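Local coordinates for protein 2,4-dihydroxyhept-2-ene-1,7-dioic acid aldolase (PDB 6BDE) that carries a bound heme and, as a member of the heme nitric oxide/oxygen (H-NOX) family, probably serves as a gas sensor in nitric oxide signalling, at residues A[23-28]-A[49-54]; A[136-141]-A[168-173]; A[158-163]-A[174-179]. The protein carries 1 engineered substitution. All coordinates share one frame; numbering follows the deposited sequence.

Contact 1. Residues A[23-28]-A[49-54]; sequences DKIITQ and LQLLQN
Ile25 and Leu51 form the apolar half of this contact, their side chains crossing at about a right angle. CD2 is the branch of Leu51 that does the touching: it comes within 4.1 Å of Ile25 CG1 and also lies near Ile25 O. The isoleucine has CG1 turned between its own N and carbonyl carbon (chi1 65°), which sends CD1 over the backbone of the other helix, 4.0 Å from Leu51 O. Its second branch rests on the next helical turn, with Ile25 CG2 3.9 Å from Asn54 C. Ile26 adds a looser touch, running alongside Leu51 in the same direction.

The polar half pairs Gln28 with Asn54. These side chains slide past each other in opposite directions, their amide planes 32° apart. Gln28 OE1 sits 3.4 Å from Asn54 CB, and Gln28 CB lies 3.7 Å from Asn54 CG. The amides meet by packing, each having its polar partner outside the pair: Gln28 OE1 is hydrogen-bonded to Asn58 ND2, and Asn54 ND2 to Ser29 OG. That serine hydroxyl is also bonded to Ile25 O.

Helix 3-17 backs the apolar side, where Leu10 meets Ile25 while Phe6 and Phe9 meet Leu51. The short axes of 23-27 and 49-54 approach to 8.9 Å, their N-to-C directions 122° apart; this is helix-helix packing between parts of helices 19-27 and 45-59, in the N-terminal helical part of the H-NOX fold.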
# COMPACT_ATOMS: atom_id res chain seq x y z
N ASP A 23 1.65 -18.74 11.82
CA ASP A 23 1.78 -20.15 11.46
C ASP A 23 0.51 -20.69 10.84
O ASP A 23 0.57 -21.57 9.97
CB ASP A 23 2.15 -20.97 12.69
CG ASP A 23 3.51 -20.61 13.25
OD1 ASP A 23 3.63 -20.49 14.49
OD2 ASP A 23 4.46 -20.44 12.46
N LYS A 24 -0.65 -20.19 11.27
CA LYS A 24 -1.92 -20.72 10.78
C LYS A 24 -2.14 -20.37 9.31
O LYS A 24 -2.40 -21.25 8.48
CB LYS A 24 -3.08 -20.20 11.63
CG LYS A 24 -4.45 -20.58 11.09
CD LYS A 24 -5.48 -20.66 12.20
CE LYS A 24 -6.85 -21.05 11.65
NZ LYS A 24 -7.84 -21.30 12.72
N ILE A 25 -2.03 -19.08 8.97
CA ILE A 25 -2.27 -18.67 7.59
C ILE A 25 -1.21 -19.24 6.66
O ILE A 25 -1.46 -19.45 5.47
CB ILE A 25 -2.35 -17.14 7.48
CG1 ILE A 25 -1.01 -16.49 7.83
CG2 ILE A 25 -3.45 -16.60 8.39
CD1 ILE A 25 -0.97 -15.00 7.58
N ILE A 26 -0.01 -19.50 7.18
CA ILE A 26 1.02 -20.16 6.38
C ILE A 26 0.67 -21.63 6.17
O ILE A 26 0.82 -22.17 5.07
CB ILE A 26 2.40 -19.99 7.04
CG1 ILE A 26 2.92 -18.57 6.81
CG2 ILE A 26 3.39 -21.01 6.49
CD1 ILE A 26 4.27 -18.31 7.45
N THR A 27 0.18 -22.29 7.22
CA THR A 27 -0.21 -23.69 7.10
C THR A 27 -1.41 -23.86 6.16
O THR A 27 -1.44 -24.79 5.35
CB THR A 27 -0.51 -24.27 8.48
OG1 THR A 27 0.72 -24.46 9.20
CG2 THR A 27 -1.22 -25.61 8.37
N GLN A 28 -2.38 -22.95 6.25
CA GLN A 28 -3.54 -22.99 5.35
C GLN A 28 -3.18 -22.64 3.91
O GLN A 28 -4.05 -22.78 3.03
CB GLN A 28 -4.63 -22.03 5.84
CG GLN A 28 -5.16 -22.31 7.23
CD GLN A 28 -6.02 -21.18 7.75
OE1 GLN A 28 -5.61 -20.02 7.77
NE2 GLN A 28 -7.23 -21.52 8.19
N LEU A 49 -1.87 -13.28 -1.81
CA LEU A 49 -3.33 -13.34 -1.85
C LEU A 49 -3.86 -14.46 -0.96
O LEU A 49 -4.88 -14.31 -0.29
CB LEU A 49 -3.81 -13.52 -3.29
CG LEU A 49 -5.32 -13.52 -3.51
CD1 LEU A 49 -5.94 -12.23 -2.99
CD2 LEU A 49 -5.66 -13.72 -4.98
N GLN A 50 -3.17 -15.61 -0.94
CA GLN A 50 -3.54 -16.69 -0.04
C GLN A 50 -3.41 -16.26 1.41
O GLN A 50 -4.29 -16.53 2.24
CB GLN A 50 -2.68 -17.93 -0.31
CG GLN A 50 -3.00 -18.65 -1.61
CD GLN A 50 -2.22 -19.94 -1.74
OE1 GLN A 50 -2.52 -20.94 -1.08
NE2 GLN A 50 -1.20 -19.93 -2.60
N LEU A 51 -2.30 -15.60 1.74
CA LEU A 51 -2.08 -15.14 3.11
C LEU A 51 -3.16 -14.15 3.54
O LEU A 51 -3.63 -14.19 4.68
CB LEU A 51 -0.69 -14.52 3.25
CG LEU A 51 0.50 -15.45 3.01
CD1 LEU A 51 1.80 -14.66 3.03
CD2 LEU A 51 0.53 -16.57 4.03
N LEU A 52 -3.56 -13.26 2.63
CA LEU A 52 -4.58 -12.27 2.97
C LEU A 52 -5.95 -12.92 3.12
O LEU A 52 -6.69 -12.61 4.06
CB LEU A 52 -4.62 -11.17 1.91
CG LEU A 52 -3.41 -10.24 1.84
CD1 LEU A 52 -3.37 -9.50 0.51
CD2 LEU A 52 -3.42 -9.26 3.00
N GLN A 53 -6.31 -13.82 2.20
CA GLN A 53 -7.62 -14.46 2.26
C GLN A 53 -7.76 -15.32 3.51
O GLN A 53 -8.83 -15.35 4.14
CB GLN A 53 -7.85 -15.29 1.00
CG GLN A 53 -8.16 -14.47 -0.24
CD GLN A 53 -8.20 -15.32 -1.50
OE1 GLN A 53 -7.77 -16.47 -1.50
NE2 GLN A 53 -8.72 -14.75 -2.58
N ASN A 54 -6.70 -16.03 3.89
CA ASN A 54 -6.76 -16.88 5.07
C ASN A 54 -6.76 -16.05 6.35
O ASN A 54 -7.44 -16.40 7.32
CB ASN A 54 -5.60 -17.88 5.07
CG ASN A 54 -5.83 -19.03 4.12
OD1 ASN A 54 -6.91 -19.61 4.07
ND2 ASN A 54 -4.80 -19.37 3.34

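Contact 2. Residues A[136-141]-A[168-173]; sequences SRAMHH and DGTEVK. With HEM (protoporphyrin IX containing Fe), chain B.
Ala138 and His140 press against the turn at Asp168-Gly169, with no hydrogen bond between the two segments. Ala138 CB is 3.3 Å from Asp168 O, while its CA makes a CA-H...O contact of 3.4 Å to Gly169 O. His140 has CG between its own N and carbonyl carbon (chi1 38°), which turns the CD2 edge of the ring to that same carbonyl oxygen, in the ring plane. Val172 CG2 approaches the ring obliquely, 3.7 Å from His140 CD2. At Gly169 phi is positive, and a side chain there would run into the imidazole.

On the heme side, Arg137 reaches a propionate with its guanidinium edge. NE bonds to heme O2D at 2.8 Å (N-H...O angle 141°), and NH2 makes a weak bond to the same oxygen. Replacing Arg137 by alanine would remove both donors and would probably leave the propionate charge without this cationic mate. Met139 SD packs 3.6 Å from heme CAD.

One shell further out, the bond from Thr170 N to Asp168 OD1 closes an Asx turn, and Thr170 OG1 reaches the same oxygen from the same face of the carboxylate, at 2.6 Å. His140 ND1 and His141 ND1 are hydrogen-bonded at 2.9 Å, and either could be the donor. Tyr133 OH and Ser135 OG also bond to the heme, completing with Arg137 the YxSxR motif of H-NOX proteins. Segment 136-141 leads from strand 128-134 into helix 140-153, against the start of strand 171-178, with Leu162 of strand 158-164 touching both histidines.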
# COMPACT_ATOMS: atom_id res chain seq x y z
N SER A 136 -3.46 -5.65 -11.48
CA SER A 136 -4.14 -6.94 -11.39
C SER A 136 -4.21 -7.46 -9.96
O SER A 136 -5.02 -8.35 -9.68
CB SER A 136 -3.42 -7.97 -12.27
OG SER A 136 -2.10 -8.19 -11.81
N ARG A 137 -3.40 -6.91 -9.06
CA ARG A 137 -3.35 -7.36 -7.67
C ARG A 137 -4.41 -6.70 -6.79
O ARG A 137 -4.61 -7.16 -5.66
CB ARG A 137 -1.95 -7.11 -7.10
CG ARG A 137 -0.87 -7.92 -7.81
CD ARG A 137 0.52 -7.47 -7.42
NE ARG A 137 0.92 -6.24 -8.10
CZ ARG A 137 1.39 -6.19 -9.34
NH1 ARG A 137 1.54 -7.31 -10.04
NH2 ARG A 137 1.73 -5.03 -9.88
N ALA A 138 -5.07 -5.65 -7.28
CA ALA A 138 -6.21 -5.03 -6.59
C ALA A 138 -5.86 -4.63 -5.16
O ALA A 138 -6.62 -4.87 -4.22
CB ALA A 138 -7.42 -5.95 -6.62
N MET A 139 -4.69 -4.01 -4.99
CA MET A 139 -4.23 -3.55 -3.68
C MET A 139 -4.51 -2.07 -3.48
O MET A 139 -3.67 -1.32 -2.97
CB MET A 139 -2.75 -3.85 -3.51
CG MET A 139 -2.43 -5.34 -3.49
SD MET A 139 -0.68 -5.71 -3.33
CE MET A 139 -0.32 -4.96 -1.74
N HIS A 140 -5.72 -1.62 -3.85
CA HIS A 140 -6.06 -0.21 -3.76
C HIS A 140 -6.01 0.29 -2.32
O HIS A 140 -5.62 1.44 -2.06
CB HIS A 140 -7.44 0.03 -4.37
CG HIS A 140 -8.43 -1.06 -4.08
ND1 HIS A 140 -9.14 -1.13 -2.91
CD2 HIS A 140 -8.83 -2.11 -4.83
CE1 HIS A 140 -9.93 -2.18 -2.93
NE2 HIS A 140 -9.76 -2.80 -4.09
N HIS A 141 -6.42 -0.54 -1.36
CA HIS A 141 -6.40 -0.12 0.03
C HIS A 141 -5.00 -0.11 0.63
O HIS A 141 -4.76 0.61 1.60
CB HIS A 141 -7.33 -1.01 0.87
CG HIS A 141 -8.73 -0.48 0.96
ND1 HIS A 141 -9.50 -0.20 -0.14
CD2 HIS A 141 -9.49 -0.16 2.04
CE1 HIS A 141 -10.67 0.25 0.24
NE2 HIS A 141 -10.69 0.29 1.56
N ASP A 168 -13.64 -6.02 -9.47
CA ASP A 168 -12.61 -6.78 -8.76
C ASP A 168 -11.50 -5.90 -8.20
O ASP A 168 -10.51 -6.43 -7.68
CB ASP A 168 -12.01 -7.85 -9.68
CG ASP A 168 -11.42 -7.28 -10.96
OD1 ASP A 168 -11.30 -6.04 -11.08
OD2 ASP A 168 -11.06 -8.07 -11.85
N GLY A 169 -11.63 -4.58 -8.28
CA GLY A 169 -10.65 -3.68 -7.71
C GLY A 169 -9.38 -3.51 -8.51
O GLY A 169 -8.42 -2.93 -7.98
N THR A 170 -9.33 -3.98 -9.75
CA THR A 170 -8.14 -3.84 -10.57
C THR A 170 -8.08 -2.51 -11.31
O THR A 170 -7.05 -2.21 -11.93
CB THR A 170 -8.04 -4.99 -11.58
OG1 THR A 170 -9.23 -5.04 -12.38
CG2 THR A 170 -7.88 -6.32 -10.85
N GLU A 171 -9.15 -1.72 -11.28
CA GLU A 171 -9.14 -0.35 -11.78
C GLU A 171 -9.98 0.49 -10.83
O GLU A 171 -11.20 0.28 -10.73
CB GLU A 171 -9.68 -0.27 -13.21
CG GLU A 171 -9.60 1.13 -13.80
CD GLU A 171 -10.24 1.23 -15.17
OE1 GLU A 171 -10.56 0.18 -15.76
OE2 GLU A 171 -10.42 2.37 -15.66
N VAL A 172 -9.34 1.42 -10.13
CA VAL A 172 -9.98 2.20 -9.08
C VAL A 172 -9.65 3.67 -9.29
O VAL A 172 -8.48 4.03 -9.46
CB VAL A 172 -9.53 1.75 -7.68
CG1 VAL A 172 -10.24 2.55 -6.60
CG2 VAL A 172 -9.77 0.26 -7.49
N LYS A 173 -10.68 4.51 -9.28
CA LYS A 173 -10.50 5.96 -9.36
C LYS A 173 -10.36 6.52 -7.95
O LYS A 173 -11.26 6.35 -7.12
CB LYS A 173 -11.67 6.61 -10.09
CG LYS A 173 -11.53 8.12 -10.26
CD LYS A 173 -12.86 8.76 -10.63
CE LYS A 173 -12.70 9.72 -11.80
NZ LYS A 173 -13.98 10.37 -12.17
CHA HEM B . 4.10 -1.86 -4.45
CHB HEM B . 8.40 1.05 -2.85
CHC HEM B . 5.23 5.54 -2.42
CHD HEM B . 0.86 2.56 -3.78
C1A HEM B . 5.51 -1.04 -3.95
C2A HEM B . 6.51 -2.00 -3.67
C3A HEM B . 7.56 -1.28 -3.28
C4A HEM B . 7.12 0.05 -3.35
CMA HEM B . 8.94 -1.79 -2.87
CAA HEM B . 6.42 -3.52 -3.81
CBA HEM B . 6.83 -3.89 -5.24
CGA HEM B . 6.90 -5.40 -5.43
O1A HEM B . 7.41 -5.87 -6.48
O2A HEM B . 6.45 -6.17 -4.55
C1B HEM B . 7.67 2.52 -2.60
C2B HEM B . 8.45 3.61 -1.84
C3B HEM B . 7.57 4.74 -1.77
C4B HEM B . 6.32 4.29 -2.47
CMB HEM B . 9.88 3.51 -1.30
CAB HEM B . 7.84 6.10 -1.14
CBB HEM B . 8.86 6.83 -1.53
C1C HEM B . 3.76 4.73 -2.80
C2C HEM B . 2.65 5.53 -2.44
C3C HEM B . 1.58 4.80 -2.78
C4C HEM B . 2.12 3.61 -3.32
CMC HEM B . 2.67 6.93 -1.82
CAC HEM B . 0.11 5.16 -2.63
CBC HEM B . -0.58 5.55 -3.68
C1D HEM B . 1.67 1.11 -4.00
C2D HEM B . 0.67 -0.01 -4.08
C3D HEM B . 1.44 -1.18 -4.25
C4D HEM B . 2.92 -0.72 -4.26
CMD HEM B . -0.86 0.09 -4.01
CAD HEM B . 0.92 -2.61 -4.40
CBD HEM B . 1.28 -3.19 -5.76
CGD HEM B . 0.09 -3.02 -6.70
O1D HEM B . -0.86 -2.27 -6.37
O2D HEM B . 0.08 -3.63 -7.81
NA HEM B . 5.79 0.31 -3.70
NB HEM B . 6.22 2.89 -2.97
NC HEM B . 3.51 3.46 -3.30
ND HEM B . 3.13 0.79 -4.02
FE HEM B . 4.73 2.01 -4.01

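Contact 3. Residues A[158-163]-A[174-179]; sequences AEIILE and FIINKN
The Phe174 ring has Leu162 over one face: Leu162 CG stands 4.0 Å from the ring centroid and 19° off its normal, a CH-pi contact shifted toward the CE2-CZ rim. Both side chains point the same way from a non-hydrogen-bonded pair, and Leu162 CD1 comes within 3.6 Å of Phe174 CE2. Ile160 CG2 sits at the ring edge, near its plane and 3.8 Å from Phe174 CD2.

Next along that face, Ile160 and Ile176 lie side by side, and Ile176 CG2 reaches Ala158 CB. Tyr133 and Met147 also touch Phe174, and Phe151 of helix 140-153 meets both Ala158 and Ile176, so this face of the sheet turns its apolar side chains toward that helix.

The two strands form an antiparallel beta hairpin at the edge of the H-NOX sheet, strand 171-178 having strand 128-134 as its other neighbour. Glu159 pairs with Asn177, and Ile161 with Ile175, through two backbone hydrogen bonds each, Ile175 N to Ile161 O at 2.8 Å.

The other face carries Glu159, Ile161, Ile175 and Asn177. Glu159, its chain extended and CG set opposite its own N (chi1 165°), brings OE1 2.8 Å from a water that accepts from Asn177 ND2 at 2.9 Å. Asn177 OD1 is bonded to Ser128 OG.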
# COMPACT_ATOMS: atom_id res chain seq x y z
N ALA A 158 -6.82 14.29 4.38
CA ALA A 158 -7.56 14.36 3.14
C ALA A 158 -8.73 13.39 3.17
O ALA A 158 -8.67 12.32 3.79
CB ALA A 158 -6.67 14.04 1.93
N GLU A 159 -9.81 13.78 2.49
CA GLU A 159 -10.89 12.87 2.16
C GLU A 159 -10.54 12.16 0.86
O GLU A 159 -10.33 12.82 -0.17
CB GLU A 159 -12.21 13.63 2.03
CG GLU A 159 -13.31 12.83 1.34
CD GLU A 159 -14.46 13.71 0.87
OE1 GLU A 159 -14.23 14.55 -0.02
OE2 GLU A 159 -15.58 13.56 1.40
N ILE A 160 -10.47 10.84 0.89
CA ILE A 160 -10.08 10.04 -0.27
C ILE A 160 -11.22 9.08 -0.57
O ILE A 160 -11.53 8.19 0.23
CB ILE A 160 -8.77 9.28 -0.03
CG1 ILE A 160 -7.67 10.26 0.40
CG2 ILE A 160 -8.36 8.53 -1.29
CD1 ILE A 160 -6.31 9.61 0.57
N ILE A 161 -11.84 9.26 -1.74
CA ILE A 161 -12.97 8.44 -2.17
C ILE A 161 -12.48 7.49 -3.25
O ILE A 161 -11.79 7.90 -4.19
CB ILE A 161 -14.12 9.32 -2.70
CG1 ILE A 161 -14.59 10.29 -1.61
CG2 ILE A 161 -15.28 8.46 -3.19
CD1 ILE A 161 -15.53 11.36 -2.10
N LEU A 162 -12.84 6.21 -3.11
CA LEU A 162 -12.44 5.17 -4.05
C LEU A 162 -13.66 4.72 -4.84
O LEU A 162 -14.69 4.35 -4.26
CB LEU A 162 -11.81 3.98 -3.33
CG LEU A 162 -10.30 4.03 -3.06
CD1 LEU A 162 -9.95 5.16 -2.09
CD2 LEU A 162 -9.81 2.69 -2.54
N GLU A 163 -13.55 4.75 -6.17
CA GLU A 163 -14.60 4.28 -7.07
C GLU A 163 -14.04 3.13 -7.89
O GLU A 163 -13.14 3.32 -8.71
CB GLU A 163 -15.09 5.41 -7.98
CG GLU A 163 -15.67 6.61 -7.25
CD GLU A 163 -16.29 7.62 -8.19
OE1 GLU A 163 -16.18 7.42 -9.42
OE2 GLU A 163 -16.88 8.61 -7.71
N PHE A 174 -9.24 7.18 -7.68
CA PHE A 174 -8.99 7.84 -6.40
C PHE A 174 -9.35 9.31 -6.53
O PHE A 174 -8.79 10.02 -7.38
CB PHE A 174 -7.53 7.69 -5.98
CG PHE A 174 -7.20 6.35 -5.37
CD1 PHE A 174 -7.10 5.22 -6.16
CD2 PHE A 174 -6.98 6.23 -4.01
CE1 PHE A 174 -6.79 3.99 -5.60
CE2 PHE A 174 -6.67 5.01 -3.45
CZ PHE A 174 -6.57 3.89 -4.24
N ILE A 175 -10.28 9.77 -5.70
CA ILE A 175 -10.66 11.18 -5.64
C ILE A 175 -10.15 11.72 -4.32
O ILE A 175 -10.73 11.46 -3.26
CB ILE A 175 -12.17 11.38 -5.80
CG1 ILE A 175 -12.69 10.61 -7.01
CG2 ILE A 175 -12.50 12.86 -5.92
CD1 ILE A 175 -14.18 10.76 -7.25
N ILE A 176 -9.05 12.47 -4.36
CA ILE A 176 -8.36 12.96 -3.18
C ILE A 176 -8.62 14.45 -3.04
O ILE A 176 -8.37 15.22 -3.97
CB ILE A 176 -6.85 12.67 -3.25
CG1 ILE A 176 -6.60 11.17 -3.48
CG2 ILE A 176 -6.16 13.13 -1.98
CD1 ILE A 176 -5.39 10.88 -4.33
N ASN A 177 -9.12 14.85 -1.87
CA ASN A 177 -9.39 16.26 -1.57
C ASN A 177 -8.83 16.57 -0.20
O ASN A 177 -9.30 16.03 0.81
CB ASN A 177 -10.89 16.55 -1.63
CG ASN A 177 -11.35 16.95 -3.01
OD1 ASN A 177 -11.21 18.11 -3.41
ND2 ASN A 177 -11.91 16.00 -3.75
N LYS A 178 -7.83 17.45 -0.15
CA LYS A 178 -7.27 17.87 1.13
C LYS A 178 -8.34 18.57 1.96
O LYS A 178 -9.09 19.41 1.45
CB LYS A 178 -6.07 18.79 0.91
CG LYS A 178 -4.90 18.50 1.84
CD LYS A 178 -3.70 19.38 1.53
CE LYS A 178 -3.99 20.84 1.84
NZ LYS A 178 -2.88 21.72 1.42
N ASN A 179 -8.41 18.20 3.23
CA ASN A 179 -9.54 18.57 4.06
C ASN A 179 -9.56 20.06 4.37
O ASN A 179 -8.55 20.76 4.30
CB ASN A 179 -9.52 17.78 5.37
CG ASN A 179 -10.15 16.41 5.23
OD1 ASN A 179 -11.23 16.27 4.66
ND2 ASN A 179 -9.48 15.39 5.76
O HOH W 1 -12.79 13.66 -2.20

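Contact 1 closes within the N-terminal helices before the other two open, while contacts 2 and 3 cross along the chain, their segments alternating. Contacts 2 and 3 have centres 16 Å apart and share strand 171-178: Lys173 N, in contact 2, lies 2.8 Å from Glu163 O, in contact 3, a probable hydrogen bond, and Phe174 CZ packs on His140 O. Together they join the hairpin to helix 140-153 beside the heme. Contact 1 lies about 20 Å from contact 2 and 31 Å from contact 3, centre to centre, and sits across the chain's centre from contact 3. Contact 2 holds Arg137 at the heme propionate, whereas the Leu51 side chain of contact 1 stays about 12 Å from the heme.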